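Translocator protein BipD (Burkholderia pseudomallei, PDB 2IZP) is required for epithelial cell invasion, intracellular survival and escape from endocytic vesicles, and probably regulates secretion and membrane insertion of the effectors BipB and BipC. Local coordinates at residues Ala23-Met28 with Glu97-Glu102; Leu59-Asp64 with Ala245-Trp250; Ala91-Leu96 with Gln132-Ile137; Thr193-Lys198 with Ser216-Val221; Asp226-Met231 with Asp259-Asp264. One frame throughout, in Å; residues are numbered along the deposited sequence.

Interaction 1. Residues Ala23-Met28 with Glu97-Glu102; sequences AGARAM and ERLETE
A25, the centre of an inverse gamma turn in the irregular segment 23-28, brings its CA within 5.3 Å of the CA of L99 on helix 97-102, while the turn itself is closed by a weak bond from R26 N to G24 O. Around this bend the helix offers three side chains. E102 reaches out with its chain extended beyond CG, which carries OE2 up to the turn. There it takes a weak bond from A25 N, whose 2.5 Å is doubtfully short for an N-H...O angle of only 119°. L99 is the apolar counterpart: its CG lies anti to the carbonyl carbon (chi1 -55°), and from there CD2 presses on A25 from CB to carbonyl. The separation of L99 CD2 from A25 CB, 3.3 Å, is tighter than a usual van der Waals contact. R98 contributes its CB, 3.6 Å from A25 CB, and A27 CB adds a looser touch on L99 CD2 at 4.3 Å. The small methyl of A25 thus sits among R98, L99 and E102. Helix 244-293 completes the packing: L99 also lies on its V283 and L286, E102 on I290, and M28 on S287, so the N-terminal segment runs beside both helix 75-103 and the long C-terminal helix.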
# COMPACT_ATOMS: atom_id res chain seq x y z
N ALA A 23 28.73 6.22 12.02
CA ALA A 23 29.93 5.78 11.30
C ALA A 23 29.87 4.29 11.01
O ALA A 23 29.36 3.88 9.97
CB ALA A 23 31.18 6.15 12.08
N GLY A 24 30.38 3.47 11.93
CA GLY A 24 30.41 2.03 11.76
C GLY A 24 29.04 1.42 11.56
O GLY A 24 28.47 0.82 12.47
N ALA A 25 28.49 1.57 10.35
CA ALA A 25 27.15 1.10 10.04
C ALA A 25 27.07 -0.43 10.08
O ALA A 25 27.16 -1.11 9.06
CB ALA A 25 26.70 1.64 8.70
N ARG A 26 26.90 -0.93 11.29
CA ARG A 26 26.67 -2.30 11.69
C ARG A 26 25.30 -2.79 11.26
O ARG A 26 24.31 -2.09 11.48
CB ARG A 26 26.81 -2.41 13.21
CG ARG A 26 25.71 -1.73 14.00
CD ARG A 26 25.75 -0.22 13.96
NE ARG A 26 26.00 0.39 15.27
CZ ARG A 26 26.65 1.53 15.44
NH1 ARG A 26 27.11 2.20 14.39
NH2 ARG A 26 26.83 2.02 16.66
N ALA A 27 25.21 -3.97 10.64
CA ALA A 27 23.91 -4.46 10.17
C ALA A 27 23.90 -5.94 9.82
O ALA A 27 23.30 -6.31 8.81
CB ALA A 27 23.49 -3.66 8.94
N MET A 28 24.53 -6.77 10.64
CA MET A 28 24.76 -8.18 10.40
C MET A 28 23.60 -9.08 10.82
O MET A 28 23.50 -10.22 10.35
CB MET A 28 26.01 -8.64 11.16
CG MET A 28 27.26 -8.78 10.32
SD MET A 28 28.73 -9.06 11.34
CE MET A 28 29.10 -10.76 10.95
N GLU A 97 22.14 4.69 3.63
CA GLU A 97 23.01 5.84 3.54
C GLU A 97 24.25 5.64 4.40
O GLU A 97 25.37 5.87 3.95
CB GLU A 97 22.25 7.09 3.98
CG GLU A 97 21.42 7.79 2.92
CD GLU A 97 20.65 8.94 3.57
OE1 GLU A 97 21.30 9.96 3.90
OE2 GLU A 97 19.43 8.84 3.77
N ARG A 98 24.04 5.20 5.64
CA ARG A 98 25.14 4.95 6.57
C ARG A 98 26.07 3.89 5.97
O ARG A 98 27.28 4.11 5.90
CB ARG A 98 24.63 4.53 7.95
CG ARG A 98 24.67 5.59 9.04
CD ARG A 98 23.34 5.75 9.76
NE ARG A 98 23.47 6.37 11.08
CZ ARG A 98 22.50 6.82 11.86
NH1 ARG A 98 21.22 6.76 11.51
NH2 ARG A 98 22.79 7.36 13.05
N LEU A 99 25.49 2.78 5.54
CA LEU A 99 26.23 1.73 4.85
C LEU A 99 27.03 2.26 3.66
O LEU A 99 28.19 1.86 3.49
CB LEU A 99 25.28 0.64 4.34
CG LEU A 99 24.36 -0.01 5.39
CD1 LEU A 99 23.64 -1.21 4.80
CD2 LEU A 99 25.15 -0.41 6.62
N GLU A 100 26.43 3.13 2.87
CA GLU A 100 27.00 3.75 1.68
C GLU A 100 28.10 4.75 1.99
O GLU A 100 29.06 4.90 1.23
CB GLU A 100 25.90 4.45 0.88
CG GLU A 100 26.42 5.13 -0.39
CD GLU A 100 25.36 5.97 -1.08
OE1 GLU A 100 24.73 6.80 -0.40
OE2 GLU A 100 25.17 5.79 -2.31
N THR A 101 28.01 5.48 3.09
CA THR A 101 29.09 6.38 3.50
C THR A 101 30.33 5.56 3.85
O THR A 101 31.45 5.87 3.45
CB THR A 101 28.69 7.24 4.71
OG1 THR A 101 27.30 7.56 4.63
CG2 THR A 101 29.44 8.56 4.71
N GLU A 102 30.11 4.50 4.62
CA GLU A 102 31.18 3.61 5.03
C GLU A 102 31.90 3.02 3.83
O GLU A 102 33.12 3.10 3.70
CB GLU A 102 30.64 2.49 5.92
CG GLU A 102 31.43 2.22 7.19
CD GLU A 102 30.86 1.12 8.05
OE1 GLU A 102 31.64 0.33 8.64
OE2 GLU A 102 29.61 1.01 8.16

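Interaction 2. Residues Leu59-Asp64 with Ala245-Trp250; sequences LPDRID and ARYQAW
Y247 reaches from helix 245-250 to the backbone of P60, and its course can be followed outward. CB leaves the helix toward segment 59-64, and a chi1 of 179°, with CG anti to the backbone N, carries the ring on toward P60. Along the ring, CE1 is the first atom to arrive, 4.2 Å from D61 CA, which approaches obliquely, and also close to P60 O. CZ follows, and at the tip OH donates to P60 O over 2.7 Å. The carbonyl oxygen lies at the ring edge, near the ring plane, whereas the hydroxyl stands 42° out of the carbonyl plane. L59 CB and P60 CD both lie near OH, the latter at 3.8 Å. The next residue, Q248, donates through NE2 to the syn side of D61 OD1 at 2.5 Å, shorter than expected, so the exact length is doubtful. L59 CD1 rests on W250 CZ3 at 3.6 Å, the two side chains crossing at about a right angle. The short, weakly bonded strand 61-63 pairs with 66-68 and runs at 129° to the start of helix 244-293, whose W250 stacks with F254. Y247 also touches I165 of strand 165-167, and R62 NH2 bonds to N172 O, so this small hairpin is fastened to both the long helix and the neighbouring sheet.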
# COMPACT_ATOMS: atom_id res chain seq x y z
N LEU A 59 -22.21 -3.75 5.73
CA LEU A 59 -23.37 -2.95 5.33
C LEU A 59 -24.48 -3.20 6.34
O LEU A 59 -24.49 -4.25 7.01
CB LEU A 59 -23.81 -3.28 3.91
CG LEU A 59 -22.87 -3.03 2.74
CD1 LEU A 59 -23.47 -3.59 1.46
CD2 LEU A 59 -22.54 -1.56 2.55
N PRO A 60 -25.44 -2.30 6.52
CA PRO A 60 -26.57 -2.68 7.39
C PRO A 60 -27.26 -3.92 6.82
O PRO A 60 -27.08 -4.21 5.63
CB PRO A 60 -27.47 -1.45 7.34
CG PRO A 60 -26.55 -0.32 7.00
CD PRO A 60 -25.56 -0.93 6.02
N ASP A 61 -28.02 -4.63 7.65
CA ASP A 61 -28.76 -5.82 7.22
C ASP A 61 -30.12 -5.90 7.91
O ASP A 61 -30.41 -5.19 8.87
CB ASP A 61 -27.95 -7.08 7.51
CG ASP A 61 -28.46 -8.33 6.83
OD1 ASP A 61 -28.99 -8.24 5.70
OD2 ASP A 61 -28.35 -9.43 7.42
N ARG A 62 -30.97 -6.80 7.43
CA ARG A 62 -32.21 -7.08 8.16
C ARG A 62 -32.25 -8.58 8.48
O ARG A 62 -32.14 -9.40 7.57
CB ARG A 62 -33.43 -6.62 7.39
CG ARG A 62 -34.73 -7.28 7.79
CD ARG A 62 -35.70 -6.34 8.46
NE ARG A 62 -35.97 -5.11 7.74
CZ ARG A 62 -36.41 -3.98 8.28
NH1 ARG A 62 -36.65 -3.90 9.58
NH2 ARG A 62 -36.62 -2.92 7.50
N ILE A 63 -32.39 -8.92 9.76
CA ILE A 63 -32.39 -10.30 10.21
C ILE A 63 -33.63 -10.61 11.04
O ILE A 63 -33.97 -9.87 11.96
CB ILE A 63 -31.18 -10.63 11.11
CG1 ILE A 63 -29.80 -10.39 10.50
CG2 ILE A 63 -31.31 -12.07 11.60
CD1 ILE A 63 -28.76 -9.94 11.51
N ASP A 64 -34.30 -11.70 10.73
CA ASP A 64 -35.49 -12.15 11.44
C ASP A 64 -36.55 -11.05 11.55
O ASP A 64 -37.38 -11.08 12.47
CB ASP A 64 -35.14 -12.64 12.84
CG ASP A 64 -34.09 -13.73 12.92
OD1 ASP A 64 -34.07 -14.66 12.09
OD2 ASP A 64 -33.27 -13.65 13.87
N ALA A 245 -35.35 -9.81 0.30
CA ALA A 245 -34.62 -10.67 -0.63
C ALA A 245 -33.73 -9.90 -1.60
O ALA A 245 -32.59 -10.29 -1.85
CB ALA A 245 -35.62 -11.52 -1.40
N ARG A 246 -34.22 -8.81 -2.17
CA ARG A 246 -33.53 -7.97 -3.12
C ARG A 246 -32.31 -7.30 -2.50
O ARG A 246 -31.21 -7.28 -3.07
CB ARG A 246 -34.47 -6.90 -3.68
CG ARG A 246 -34.72 -6.97 -5.17
CD ARG A 246 -33.44 -6.84 -5.98
NE ARG A 246 -33.57 -5.84 -7.04
CZ ARG A 246 -34.44 -5.93 -8.03
NH1 ARG A 246 -35.26 -6.98 -8.11
NH2 ARG A 246 -34.52 -4.99 -8.97
N TYR A 247 -32.47 -6.76 -1.30
CA TYR A 247 -31.36 -6.10 -0.62
C TYR A 247 -30.21 -7.05 -0.32
O TYR A 247 -29.04 -6.72 -0.55
CB TYR A 247 -31.87 -5.46 0.68
CG TYR A 247 -30.75 -4.76 1.43
CD1 TYR A 247 -30.14 -5.36 2.53
CD2 TYR A 247 -30.29 -3.52 1.03
CE1 TYR A 247 -29.11 -4.70 3.19
CE2 TYR A 247 -29.26 -2.86 1.68
CZ TYR A 247 -28.68 -3.46 2.77
OH TYR A 247 -27.65 -2.81 3.44
N GLN A 248 -30.54 -8.23 0.19
CA GLN A 248 -29.60 -9.29 0.51
C GLN A 248 -28.73 -9.60 -0.70
O GLN A 248 -27.51 -9.69 -0.62
CB GLN A 248 -30.35 -10.55 0.95
CG GLN A 248 -31.22 -10.39 2.18
CD GLN A 248 -30.46 -10.06 3.45
OE1 GLN A 248 -29.53 -10.77 3.84
NE2 GLN A 248 -30.83 -8.97 4.12
N ALA A 249 -29.39 -9.77 -1.83
CA ALA A 249 -28.73 -10.10 -3.10
C ALA A 249 -27.74 -9.01 -3.47
O ALA A 249 -26.59 -9.32 -3.80
CB ALA A 249 -29.78 -10.29 -4.18
N TRP A 250 -28.20 -7.76 -3.38
CA TRP A 250 -27.35 -6.61 -3.65
C TRP A 250 -26.20 -6.57 -2.64
O TRP A 250 -25.06 -6.32 -3.01
CB TRP A 250 -28.12 -5.27 -3.62
CG TRP A 250 -27.15 -4.12 -3.70
CD1 TRP A 250 -26.53 -3.65 -4.83
CD2 TRP A 250 -26.67 -3.31 -2.62
NE1 TRP A 250 -25.70 -2.59 -4.50
CE2 TRP A 250 -25.77 -2.37 -3.15
CE3 TRP A 250 -26.92 -3.31 -1.24
CZ2 TRP A 250 -25.13 -1.43 -2.35
CZ3 TRP A 250 -26.28 -2.37 -0.47
CH2 TRP A 250 -25.39 -1.44 -1.01

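Interaction 3. Residues Ala91-Leu96 with Gln132-Ile137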
# COMPACT_ATOMS: atom_id res chain seq x y z
N ALA A 91 13.82 4.94 7.84
CA ALA A 91 14.79 4.12 8.57
C ALA A 91 15.62 3.28 7.60
O ALA A 91 16.85 3.25 7.64
CB ALA A 91 14.08 3.23 9.57
N GLN A 92 14.93 2.58 6.70
CA GLN A 92 15.62 1.84 5.65
C GLN A 92 16.52 2.77 4.86
O GLN A 92 17.61 2.41 4.41
CB GLN A 92 14.64 1.16 4.70
CG GLN A 92 13.83 0.01 5.28
CD GLN A 92 12.78 -0.48 4.31
OE1 GLN A 92 12.09 0.32 3.67
NE2 GLN A 92 12.64 -1.79 4.18
N ARG A 93 16.06 4.01 4.64
CA ARG A 93 16.87 4.89 3.79
C ARG A 93 18.04 5.46 4.58
O ARG A 93 19.09 5.80 4.04
CB ARG A 93 16.01 5.99 3.17
CG ARG A 93 16.76 6.98 2.30
CD ARG A 93 15.98 7.39 1.06
NE ARG A 93 16.67 8.45 0.33
CZ ARG A 93 16.59 8.82 -0.94
NH1 ARG A 93 15.79 8.22 -1.82
NH2 ARG A 93 17.35 9.83 -1.36
N ASN A 94 17.89 5.55 5.90
CA ASN A 94 19.02 6.10 6.68
C ASN A 94 20.07 5.03 6.95
O ASN A 94 21.25 5.34 7.14
CB ASN A 94 18.51 6.76 7.96
CG ASN A 94 17.63 7.97 7.74
OD1 ASN A 94 16.60 8.14 8.42
ND2 ASN A 94 17.99 8.84 6.80
N LEU A 95 19.69 3.76 6.97
CA LEU A 95 20.65 2.66 7.10
C LEU A 95 21.45 2.46 5.83
O LEU A 95 22.67 2.25 5.83
CB LEU A 95 19.90 1.38 7.47
CG LEU A 95 20.70 0.23 8.08
CD1 LEU A 95 21.50 0.68 9.30
CD2 LEU A 95 19.76 -0.91 8.45
N LEU A 96 20.80 2.53 4.67
CA LEU A 96 21.51 2.38 3.40
C LEU A 96 22.54 3.49 3.22
O LEU A 96 23.65 3.29 2.72
CB LEU A 96 20.53 2.45 2.23
CG LEU A 96 20.28 1.20 1.40
CD1 LEU A 96 19.51 1.57 0.14
CD2 LEU A 96 21.58 0.49 1.07
N GLN A 132 19.74 1.02 -6.49
CA GLN A 132 18.59 0.15 -6.74
C GLN A 132 17.83 -0.08 -5.44
O GLN A 132 16.61 -0.25 -5.43
CB GLN A 132 19.04 -1.19 -7.34
CG GLN A 132 17.92 -2.00 -7.97
CD GLN A 132 17.43 -1.40 -9.27
OE1 GLN A 132 16.88 -0.30 -9.29
NE2 GLN A 132 17.63 -2.12 -10.38
N GLY A 133 18.58 -0.06 -4.34
CA GLY A 133 18.02 -0.19 -3.01
C GLY A 133 17.21 1.05 -2.67
O GLY A 133 16.09 0.95 -2.17
N LYS A 134 17.79 2.20 -2.96
CA LYS A 134 17.10 3.47 -2.72
C LYS A 134 15.75 3.47 -3.44
O LYS A 134 14.70 3.46 -2.79
CB LYS A 134 17.96 4.64 -3.17
CG LYS A 134 18.93 5.15 -2.11
CD LYS A 134 19.48 6.52 -2.47
CE LYS A 134 20.58 6.98 -1.52
NZ LYS A 134 21.42 5.85 -1.03
N SER A 135 15.84 3.48 -4.76
CA SER A 135 14.74 3.44 -5.70
C SER A 135 13.67 2.46 -5.26
O SER A 135 12.48 2.77 -5.16
CB SER A 135 15.26 3.06 -7.09
OG SER A 135 14.26 3.15 -8.09
N ASP A 136 14.09 1.23 -4.97
CA ASP A 136 13.13 0.22 -4.51
C ASP A 136 12.41 0.67 -3.25
O ASP A 136 11.18 0.60 -3.13
CB ASP A 136 13.84 -1.12 -4.29
CG ASP A 136 14.15 -1.82 -5.60
OD1 ASP A 136 13.57 -1.42 -6.63
OD2 ASP A 136 14.97 -2.76 -5.59
N ILE A 137 13.17 1.16 -2.28
CA ILE A 137 12.56 1.66 -1.05
C ILE A 137 11.50 2.73 -1.35
O ILE A 137 10.36 2.67 -0.91
CB ILE A 137 13.65 2.25 -0.13
CG1 ILE A 137 14.74 1.24 0.26
CG2 ILE A 137 13.01 2.88 1.09
CD1 ILE A 137 15.91 1.85 0.99
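R93 and K134 cross at about a right angle, with the aliphatic part of the lysine laid over one face of the guanidinium. K134 CD stands 3.9 Å above that plane, over its centre, and CZ of R93 is the nearest atom to it, 4.0 Å from CD. The methylene rather than the ammonium does the touching: R93 NE and K134 NZ are 5.6 Å apart, and the two charges are turned to separate partners, R93 NH1 to D138 in a salt bridge and K134 NZ to E100 in a long, weak ion pair. That division would probably ease the repulsion between like charges.

L96 carries the apolar half. Its CD1 pushes against the backbone of the opposite helix, 3.6 Å from K134 N and 3.7 Å from G133 C, an approach to the main chain made possible because G133 has no side chain. The same CD1 meets I137 CD1 at 3.7 Å. One turn before L96, Q92 and I137 slide past each other in opposite directions, and Q92 OE1 rests on I137 CG2, also at 3.7 Å.

The segment axes run 172° apart, nearly antiparallel, at 10.1 Å. Helix 244-293 packs on both members of the pair: F279 touches Q92 and I137, and L286 touches L96. Helices 75-103, 123-160 and 244-293 therefore converge here, with segment 132-137 in a predicted coiled coil.

Interaction 4. Residues Thr193-Lys198 with Ser216-Val221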
# COMPACT_ATOMS: atom_id res chain seq x y z
N THR A 193 -2.75 9.31 -7.11
CA THR A 193 -1.79 9.20 -8.20
C THR A 193 -0.38 8.99 -7.66
O THR A 193 0.02 9.67 -6.71
CB THR A 193 -1.77 10.45 -9.10
OG1 THR A 193 -3.03 10.59 -9.77
CG2 THR A 193 -0.72 10.31 -10.19
N MET A 194 0.33 8.05 -8.27
CA MET A 194 1.67 7.69 -7.82
C MET A 194 2.71 7.98 -8.90
O MET A 194 2.41 8.00 -10.10
CB MET A 194 1.66 6.22 -7.38
CG MET A 194 1.11 6.02 -5.98
SD MET A 194 0.04 4.59 -5.77
CE MET A 194 -1.54 5.23 -6.34
N GLN A 195 3.93 8.23 -8.45
CA GLN A 195 5.06 8.57 -9.30
C GLN A 195 6.35 7.85 -8.91
O GLN A 195 6.99 8.16 -7.91
CB GLN A 195 5.31 10.09 -9.29
CG GLN A 195 6.56 10.48 -10.08
CD GLN A 195 6.36 10.23 -11.56
OE1 GLN A 195 5.36 10.67 -12.13
NE2 GLN A 195 7.29 9.53 -12.20
N LEU A 196 6.72 6.89 -9.74
CA LEU A 196 7.92 6.09 -9.65
C LEU A 196 9.21 6.89 -9.84
O LEU A 196 9.29 7.71 -10.75
CB LEU A 196 7.87 5.01 -10.73
CG LEU A 196 6.80 3.93 -10.50
CD1 LEU A 196 6.86 2.90 -11.60
CD2 LEU A 196 6.99 3.31 -9.12
N PRO A 197 10.19 6.63 -8.98
CA PRO A 197 11.50 7.28 -9.02
C PRO A 197 12.13 7.30 -10.41
O PRO A 197 11.86 6.44 -11.24
CB PRO A 197 12.35 6.38 -8.11
CG PRO A 197 11.37 5.89 -7.10
CD PRO A 197 10.09 5.66 -7.86
N LYS A 198 12.99 8.29 -10.65
CA LYS A 198 13.65 8.47 -11.93
C LYS A 198 14.69 7.41 -12.25
O LYS A 198 15.81 7.43 -11.71
CB LYS A 198 14.32 9.86 -11.96
CG LYS A 198 15.11 10.16 -10.69
CD LYS A 198 16.15 11.24 -10.90
CE LYS A 198 17.25 11.16 -9.86
NZ LYS A 198 18.32 12.17 -10.11
N SER A 216 1.94 4.47 -16.61
CA SER A 216 2.29 5.16 -17.85
C SER A 216 3.71 4.84 -18.30
O SER A 216 4.21 3.73 -18.13
CB SER A 216 2.15 6.67 -17.65
OG SER A 216 2.97 7.10 -16.57
N ASP A 217 4.38 5.82 -18.88
CA ASP A 217 5.76 5.61 -19.34
C ASP A 217 6.65 6.73 -18.79
O ASP A 217 7.86 6.71 -18.98
CB ASP A 217 5.82 5.54 -20.86
CG ASP A 217 5.32 4.21 -21.39
OD1 ASP A 217 4.94 4.13 -22.58
OD2 ASP A 217 5.31 3.24 -20.60
N SER A 218 6.00 7.66 -18.12
CA SER A 218 6.56 8.72 -17.33
C SER A 218 6.78 8.23 -15.90
O SER A 218 7.38 8.90 -15.07
CB SER A 218 5.63 9.93 -17.34
OG SER A 218 6.04 10.91 -16.40
N GLY A 219 6.27 7.03 -15.64
CA GLY A 219 6.32 6.37 -14.35
C GLY A 219 5.15 6.76 -13.47
O GLY A 219 5.23 6.70 -12.24
N VAL A 220 4.05 7.17 -14.10
CA VAL A 220 2.87 7.62 -13.35
C VAL A 220 1.96 6.45 -13.02
O VAL A 220 1.27 5.89 -13.87
CB VAL A 220 2.11 8.71 -14.14
CG1 VAL A 220 0.69 8.88 -13.64
CG2 VAL A 220 2.86 10.03 -14.05
N VAL A 221 1.97 6.07 -11.74
CA VAL A 221 1.18 4.92 -11.31
C VAL A 221 -0.24 5.35 -10.98
O VAL A 221 -0.43 6.32 -10.25
CB VAL A 221 1.79 4.22 -10.08
CG1 VAL A 221 0.98 2.97 -9.72
CG2 VAL A 221 3.25 3.87 -10.32
O HOH W 1 9.72 7.43 -13.57
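M194 and V221 form a hydrogen-bonded pair in a three-stranded antiparallel sheet, in which strand 194-195 is an outer strand beside the central strand 220-223, with 213-215 beyond it. The main-chain evidence is a reciprocal couple: M194 N donates to V221 O over 2.7 Å, in the carbonyl plane, while V221 N returns a bond of 2.6 Å to M194 O from 48° above that carbonyl plane. Q195 and V220 make the neighbouring non-hydrogen-bonded pair, and L196 N then bonds to G219 O over 2.9 Å, again in the carbonyl plane. G219 carries a positive phi (88°), which lets the chain turn from the 216-219 loop into strand 220-223.

The closest apolar contacts involve M194, V221 and L196. The CB atoms of M194 and V221 stand 3.4 Å apart, tighter than usual, and L196 CG rests on V221 CG2 at 3.6 Å, the two side chains crossing at about a right angle. L196 and V221 both reach I215, and L196 also packs on A139, joining the sheet to helix 123-160.

Side-chain polar bonds lie at the turn. S216 OG accepts from V220 N, tying the turn residues together. A bend at chi2 brings the amide of Q195 back toward the loop, where one NE2 serves two carbonyls: L196 O at 3.1 Å, and S218 O, 2.9 Å from NE2 and lying in the plane of that amide, with an N-H...O angle of 168°.

Interaction 5. Residues Asp226-Met231 with Asp259-Asp264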
# COMPACT_ATOMS: atom_id res chain seq x y z
N ASP A 226 -11.73 -0.17 -12.01
CA ASP A 226 -12.68 -1.21 -12.42
C ASP A 226 -13.57 -1.75 -11.31
O ASP A 226 -14.79 -1.91 -11.50
CB ASP A 226 -11.90 -2.35 -13.09
CG ASP A 226 -11.37 -3.45 -12.20
OD1 ASP A 226 -11.60 -4.63 -12.56
OD2 ASP A 226 -10.72 -3.19 -11.16
N LYS A 227 -13.08 -2.08 -10.11
CA LYS A 227 -13.96 -2.66 -9.09
C LYS A 227 -14.93 -1.64 -8.51
O LYS A 227 -16.05 -1.97 -8.12
CB LYS A 227 -13.12 -3.26 -7.95
CG LYS A 227 -12.21 -4.39 -8.41
CD LYS A 227 -11.91 -5.37 -7.29
CE LYS A 227 -10.60 -6.11 -7.53
NZ LYS A 227 -10.46 -6.55 -8.94
N LEU A 228 -14.50 -0.39 -8.44
CA LEU A 228 -15.37 0.70 -7.98
C LEU A 228 -16.48 0.97 -8.99
O LEU A 228 -17.58 1.41 -8.64
CB LEU A 228 -14.52 1.96 -7.74
CG LEU A 228 -13.44 1.87 -6.66
CD1 LEU A 228 -12.46 3.02 -6.75
CD2 LEU A 228 -14.06 1.82 -5.27
N ILE A 229 -16.19 0.70 -10.26
CA ILE A 229 -17.13 0.93 -11.35
C ILE A 229 -18.26 -0.08 -11.27
O ILE A 229 -19.43 0.28 -11.43
CB ILE A 229 -16.48 0.80 -12.74
CG1 ILE A 229 -15.37 1.81 -13.02
CG2 ILE A 229 -17.55 0.87 -13.82
CD1 ILE A 229 -15.83 3.23 -12.81
N LYS A 230 -17.91 -1.34 -11.01
CA LYS A 230 -18.98 -2.33 -10.86
C LYS A 230 -19.81 -2.06 -9.61
O LYS A 230 -21.03 -2.22 -9.55
CB LYS A 230 -18.38 -3.73 -10.85
CG LYS A 230 -17.41 -4.05 -11.98
CD LYS A 230 -16.58 -5.28 -11.65
CE LYS A 230 -16.30 -6.09 -12.91
NZ LYS A 230 -17.38 -7.08 -13.18
N MET A 231 -19.17 -1.62 -8.53
CA MET A 231 -19.96 -1.32 -7.33
C MET A 231 -20.92 -0.18 -7.64
O MET A 231 -22.08 -0.20 -7.21
CB MET A 231 -19.01 -1.02 -6.16
CG MET A 231 -18.08 -2.21 -5.89
SD MET A 231 -16.98 -1.97 -4.49
CE MET A 231 -15.67 -1.04 -5.20
N ASP A 259 -14.77 -7.26 -1.22
CA ASP A 259 -13.80 -8.30 -0.86
C ASP A 259 -12.76 -8.37 -1.98
O ASP A 259 -11.58 -8.57 -1.76
CB ASP A 259 -14.46 -9.65 -0.62
CG ASP A 259 -15.12 -9.79 0.74
OD1 ASP A 259 -14.93 -8.90 1.60
OD2 ASP A 259 -15.84 -10.78 0.99
N ASN A 260 -13.23 -8.17 -3.21
CA ASN A 260 -12.31 -8.22 -4.34
C ASN A 260 -11.24 -7.16 -4.18
O ASN A 260 -10.09 -7.29 -4.58
CB ASN A 260 -13.02 -8.01 -5.66
CG ASN A 260 -13.59 -9.28 -6.25
OD1 ASN A 260 -14.29 -9.23 -7.26
ND2 ASN A 260 -13.29 -10.41 -5.63
N ILE A 261 -11.65 -6.04 -3.58
CA ILE A 261 -10.68 -4.95 -3.43
C ILE A 261 -9.71 -5.27 -2.30
O ILE A 261 -8.52 -4.99 -2.37
CB ILE A 261 -11.41 -3.63 -3.11
CG1 ILE A 261 -12.38 -3.18 -4.21
CG2 ILE A 261 -10.44 -2.53 -2.76
CD1 ILE A 261 -12.65 -1.69 -4.08
N GLN A 262 -10.25 -5.84 -1.22
CA GLN A 262 -9.38 -6.22 -0.11
C GLN A 262 -8.27 -7.14 -0.60
O GLN A 262 -7.10 -7.00 -0.26
CB GLN A 262 -10.19 -6.94 0.97
CG GLN A 262 -9.30 -7.42 2.11
CD GLN A 262 -10.12 -8.05 3.22
OE1 GLN A 262 -9.58 -8.79 4.04
NE2 GLN A 262 -11.41 -7.76 3.24
N ASN A 263 -8.70 -8.08 -1.44
CA ASN A 263 -7.79 -9.04 -2.05
C ASN A 263 -6.67 -8.33 -2.80
O ASN A 263 -5.50 -8.65 -2.57
CB ASN A 263 -8.57 -9.98 -2.97
CG ASN A 263 -9.06 -11.21 -2.23
OD1 ASN A 263 -9.66 -11.10 -1.16
ND2 ASN A 263 -8.82 -12.38 -2.81
N ASP A 264 -6.97 -7.37 -3.67
CA ASP A 264 -5.92 -6.64 -4.38
C ASP A 264 -4.96 -5.95 -3.42
O ASP A 264 -3.76 -5.86 -3.68
CB ASP A 264 -6.44 -5.55 -5.30
CG ASP A 264 -7.35 -5.98 -6.42
OD1 ASP A 264 -7.36 -7.19 -6.74
OD2 ASP A 264 -8.05 -5.11 -6.97
O HOH W 2 -7.66 -6.62 -9.94
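The carboxylate of D264 is the flat group facing K227, and the two side chains come at each other from opposite directions. The ammonium lies nearer one oxygen than the other: K227 NZ is 3.4 Å from D264 OD2 and 3.9 Å from OD1. The first distance qualifies as a salt bridge, though the position of OD2 is less certain because it sits too close to K227 CE. A water spans the same pair, accepting from K227 NZ at 3.0 Å and giving a weak bond to D264 OD1. N260 touches K227 through CB.

The lysine runs across N260 at about a right angle, its CD 3.3 Å from N260 CB and its CB and CD both close to I261 CG1. It stays extended until chi4, where a bend (-43°) leaves NZ alongside the carboxylate and within reach of the water. On the buried side, I261 CD1 meets two methyls of the other helix: M231 CE, at 3.3 Å, tighter than usual contact, and L228 CD2, at 4.0 Å.

The segments run 171° apart, almost antiparallel, with axes 10.3 Å from each other. L228 and I261 continue onto Y150 and V154 of helix 123-160, which places the apolar layer deep and the charged pair at the outer side.

Chemically, the contact is amphipathic. The lysine is used twice: its methylenes cover N260 and I261, and its ammonium lies near D264, in a bridge of uncertain geometry, with a water that bonds only weakly to OD1. Attraction between the opposite charges would probably add to the apolar packing, although the uncertain OD2 leaves the strength of the direct bridge open.

In the fold
The contacts mark out the length of an elongated helical molecule. Interactions 1 and 2 lie on opposite sides of the chain's centre, with their own centres 58 Å apart, and tie N-terminal segments to helix 75-103 and to the start of helix 244-293 respectively. Interaction 3 shares helix 75-103 with interaction 1, 12 Å away centre to centre, and the weak E100-K134 ion pair joins them. Interaction 4 borders interaction 3 through P197 against S135, at 18 Å between centres. Interactions 2 and 5 both use helix 244-293, with nearest atoms about 5 Å apart. The docking of segment 59-64 on the predicted coiled coil 243-292 in interaction 2 is consistent with an N-terminal domain that acts as an intramolecular chaperone.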